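Local coordinates for putative uncharacterized protein (Leishmania major, PDB 3M3I) that is of unknown function but belongs to the DUF985 family of the cupin superfamily, at residues A[32-37]-A[182-187]. Sequence-based numbering, arbitrary orientation.
Sequences PHPEGG and FDYRDF
The H33 and F187 rings meet in an offset edge-to-face pair, the edge of the imidazole directed at the phenyl face, with centroids 5.8 Å apart and planes at 68°. F187 leaves its backbone toward the type I beta turn running from H33 to G36, and with CG anti to the backbone N (chi1 179°) the ring extends to it. Over one face of the imidazole lies the hydroxyl of Y184, its OH 3.8 Å from H33 NE2; that hydroxyl also makes a weak hydrogen bond with Y39 OH.

Apolar packing comes from P34, which touches both F187 and Y184: CB rests 3.9 Å from F187 CE2, while CG lies 4.0 Å from Y184 CE1. The E35 side chain runs across F187, yet its carboxylate lies nearly parallel to the ring (11°), and OE2 is hydrogen-bonded to S73 OG.

Each segment has polar bonds of its own. G36 N bonds H33 O, a weak hydrogen bond from E35 N meets H33 ND1 in the imidazole plane, and D183 OD2 takes the R185 backbone N in an Asx turn. With no hydrogen bond between them, the loops joining strands 31-32 to 38-44 and 172-179 to 188-189 fit by shape and ring packing rather than directional bonds.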
ATOM      1  N   PRO A  32     -18.678   4.919   7.063  1.00 69.62           N
ATOM      2  CA  PRO A  32     -18.257   4.304   8.322  1.00 70.41           C
ATOM      3  C   PRO A  32     -17.979   2.820   8.185  1.00 71.75           C
ATOM      4  O   PRO A  32     -18.685   2.119   7.471  1.00 73.33           O
ATOM      5  CB  PRO A  32     -19.469   4.517   9.240  1.00 72.94           C
ATOM      6  CG  PRO A  32     -20.096   5.728   8.718  1.00 72.46           C
ATOM      7  CD  PRO A  32     -19.964   5.612   7.226  1.00 71.19           C
ATOM      8  N   HIS A  33     -16.958   2.370   8.893  1.00 71.53           N
ATOM      9  CA  HIS A  33     -16.550   0.983   8.934  1.00 73.39           C
ATOM     10  C   HIS A  33     -17.004   0.395  10.273  1.00 76.48           C
ATOM     11  O   HIS A  33     -17.021   1.095  11.280  1.00 76.32           O
ATOM     12  CB  HIS A  33     -15.026   0.916   8.796  1.00 71.60           C
ATOM     13  CG  HIS A  33     -14.507  -0.438   8.447  1.00 73.58           C
ATOM     14  ND1 HIS A  33     -14.484  -1.479   9.347  1.00 76.65           N
ATOM     15  CD2 HIS A  33     -13.995  -0.925   7.295  1.00 73.54           C
ATOM     16  CE1 HIS A  33     -13.982  -2.549   8.764  1.00 78.43           C
ATOM     17  NE2 HIS A  33     -13.668  -2.238   7.521  1.00 76.55           N
ATOM     18  N   PRO A  34     -17.414  -0.886  10.287  1.00 75.97           N
ATOM     19  CA  PRO A  34     -17.811  -1.523  11.543  1.00 78.77           C
ATOM     20  C   PRO A  34     -16.844  -1.267  12.715  1.00 76.47           C
ATOM     21  O   PRO A  34     -17.273  -0.785  13.767  1.00 76.62           O
ATOM     22  CB  PRO A  34     -17.871  -3.002  11.161  1.00 82.92           C
ATOM     23  CG  PRO A  34     -18.263  -2.995   9.715  1.00 83.35           C
ATOM     24  CD  PRO A  34     -17.811  -1.698   9.119  1.00 78.48           C
ATOM     25  N   GLU A  35     -15.553  -1.554  12.517  1.00 74.90           N
ATOM     26  CA  GLU A  35     -14.512  -1.350  13.549  1.00 73.53           C
ATOM     27  C   GLU A  35     -14.460   0.101  14.086  1.00 70.46           C
ATOM     28  O   GLU A  35     -14.111   0.339  15.246  1.00 70.20           O
ATOM     29  CB  GLU A  35     -13.128  -1.769  12.995  1.00 73.26           C
ATOM     30  CG  GLU A  35     -12.554  -0.826  11.896  1.00 70.18           C
ATOM     31  CD  GLU A  35     -11.326  -1.377  11.183  1.00 71.04           C
ATOM     32  OE1 GLU A  35     -11.435  -2.403  10.468  1.00 73.44           O
ATOM     33  OE2 GLU A  35     -10.232  -0.778  11.319  1.00 70.07           O
ATOM     34  N   GLY A  36     -14.824   1.053  13.232  1.00 68.87           N
ATOM     35  CA  GLY A  36     -14.792   2.470  13.553  1.00 67.17           C
ATOM     36  C   GLY A  36     -14.123   3.138  12.383  1.00 65.57           C
ATOM     37  O   GLY A  36     -13.828   2.467  11.396  1.00 65.56           O
ATOM     38  N   GLY A  37     -13.878   4.441  12.469  1.00 64.87           N
ATOM     39  CA  GLY A  37     -13.260   5.168  11.375  1.00 64.20           C
ATOM     40  C   GLY A  37     -14.024   5.078  10.072  1.00 64.60           C
ATOM     41  O   GLY A  37     -15.129   4.590  10.041  1.00 65.84           O
ATOM     42  N   PHE A 182      -9.344  -9.471   2.083  1.00 60.05           N
ATOM     43  CA  PHE A 182     -10.339  -9.299   3.129  1.00 59.89           C
ATOM     44  C   PHE A 182     -11.696  -9.953   2.773  1.00 60.42           C
ATOM     45  O   PHE A 182     -12.154  -9.925   1.624  1.00 61.16           O
ATOM     46  CB  PHE A 182     -10.518  -7.796   3.425  1.00 60.14           C
ATOM     47  CG  PHE A 182     -11.476  -7.513   4.534  1.00 60.12           C
ATOM     48  CD1 PHE A 182     -11.050  -7.473   5.839  1.00 59.55           C
ATOM     49  CD2 PHE A 182     -12.803  -7.291   4.275  1.00 60.87           C
ATOM     50  CE1 PHE A 182     -11.934  -7.222   6.860  1.00 59.67           C
ATOM     51  CE2 PHE A 182     -13.680  -7.046   5.297  1.00 61.02           C
ATOM     52  CZ  PHE A 182     -13.241  -7.016   6.584  1.00 60.39           C
ATOM     53  N   ASP A 183     -12.321 -10.539   3.791  1.00 60.21           N
ATOM     54  CA  ASP A 183     -13.639 -11.131   3.684  1.00 60.84           C
ATOM     55  C   ASP A 183     -14.222 -11.034   5.083  1.00 60.69           C
ATOM     56  O   ASP A 183     -13.572 -11.417   6.052  1.00 60.09           O
ATOM     57  CB  ASP A 183     -13.545 -12.589   3.200  1.00 60.96           C
ATOM     58  CG  ASP A 183     -14.915 -13.207   2.868  1.00 61.88           C
ATOM     59  OD1 ASP A 183     -15.119 -13.628   1.714  1.00 62.53           O
ATOM     60  OD2 ASP A 183     -15.795 -13.295   3.764  1.00 62.11           O
ATOM     61  N   TYR A 184     -15.438 -10.501   5.203  1.00 61.43           N
ATOM     62  CA  TYR A 184     -16.051 -10.327   6.527  1.00 61.48           C
ATOM     63  C   TYR A 184     -16.229 -11.662   7.261  1.00 61.39           C
ATOM     64  O   TYR A 184     -16.380 -11.676   8.481  1.00 61.32           O
ATOM     65  CB  TYR A 184     -17.374  -9.564   6.436  1.00 62.59           C
ATOM     66  CG  TYR A 184     -17.216  -8.057   6.379  1.00 62.80           C
ATOM     67  CD1 TYR A 184     -16.867  -7.334   7.502  1.00 62.39           C
ATOM     68  CD2 TYR A 184     -17.422  -7.355   5.190  1.00 63.61           C
ATOM     69  CE1 TYR A 184     -16.728  -5.938   7.449  1.00 62.76           C
ATOM     70  CE2 TYR A 184     -17.276  -5.962   5.121  1.00 64.04           C
ATOM     71  CZ  TYR A 184     -16.935  -5.267   6.250  1.00 63.61           C
ATOM     72  OH  TYR A 184     -16.793  -3.896   6.187  1.00 64.20           O
ATOM     73  N   ARG A 185     -16.159 -12.789   6.543  1.00 61.54           N
ATOM     74  CA  ARG A 185     -16.180 -14.070   7.222  1.00 61.60           C
ATOM     75  C   ARG A 185     -14.959 -14.228   8.127  1.00 60.81           C
ATOM     76  O   ARG A 185     -15.032 -14.964   9.103  1.00 61.01           O
ATOM     77  CB  ARG A 185     -16.327 -15.227   6.244  1.00 62.10           C
ATOM     78  CG  ARG A 185     -17.742 -15.375   5.691  1.00 63.26           C
ATOM     79  CD  ARG A 185     -17.859 -16.422   4.611  1.00 63.88           C
ATOM     80  NE  ARG A 185     -17.078 -16.086   3.426  1.00 63.56           N
ATOM     81  CZ  ARG A 185     -17.090 -16.760   2.269  1.00 64.16           C
ATOM     82  NH1 ARG A 185     -17.879 -17.815   2.090  1.00 65.15           N
ATOM     83  NH2 ARG A 185     -16.319 -16.350   1.266  1.00 63.93           N
ATOM     84  N   ASP A 186     -13.867 -13.511   7.819  1.00 60.14           N
ATOM     85  CA  ASP A 186     -12.636 -13.494   8.623  1.00 59.59           C
ATOM     86  C   ASP A 186     -12.496 -12.257   9.533  1.00 59.31           C
ATOM     87  O   ASP A 186     -11.396 -11.952  10.021  1.00 58.94           O
ATOM     88  CB  ASP A 186     -11.426 -13.508   7.686  1.00 59.25           C
ATOM     89  CG  ASP A 186     -11.531 -14.552   6.613  1.00 59.62           C
ATOM     90  OD1 ASP A 186     -11.924 -15.668   6.941  1.00 60.03           O
ATOM     91  OD2 ASP A 186     -11.204 -14.273   5.441  1.00 59.63           O
ATOM     92  N   PHE A 187     -13.588 -11.532   9.749  1.00 59.66           N
ATOM     93  CA  PHE A 187     -13.563 -10.295  10.520  1.00 59.59           C
ATOM     94  C   PHE A 187     -14.194 -10.582  11.851  1.00 59.97           C
ATOM     95  O   PHE A 187     -15.394 -10.936  11.927  1.00 60.62           O
ATOM     96  CB  PHE A 187     -14.322  -9.232   9.756  1.00 60.02           C
ATOM     97  CG  PHE A 187     -14.406  -7.903  10.450  1.00 60.19           C
ATOM     98  CD1 PHE A 187     -13.300  -7.061  10.508  1.00 59.78           C
ATOM     99  CD2 PHE A 187     -15.614  -7.462  10.996  1.00 60.96           C
ATOM    100  CE1 PHE A 187     -13.389  -5.832  11.117  1.00 60.10           C
ATOM    101  CE2 PHE A 187     -15.702  -6.234  11.607  1.00 61.28           C
ATOM    102  CZ  PHE A 187     -14.593  -5.410  11.668  1.00 60.84           C
TER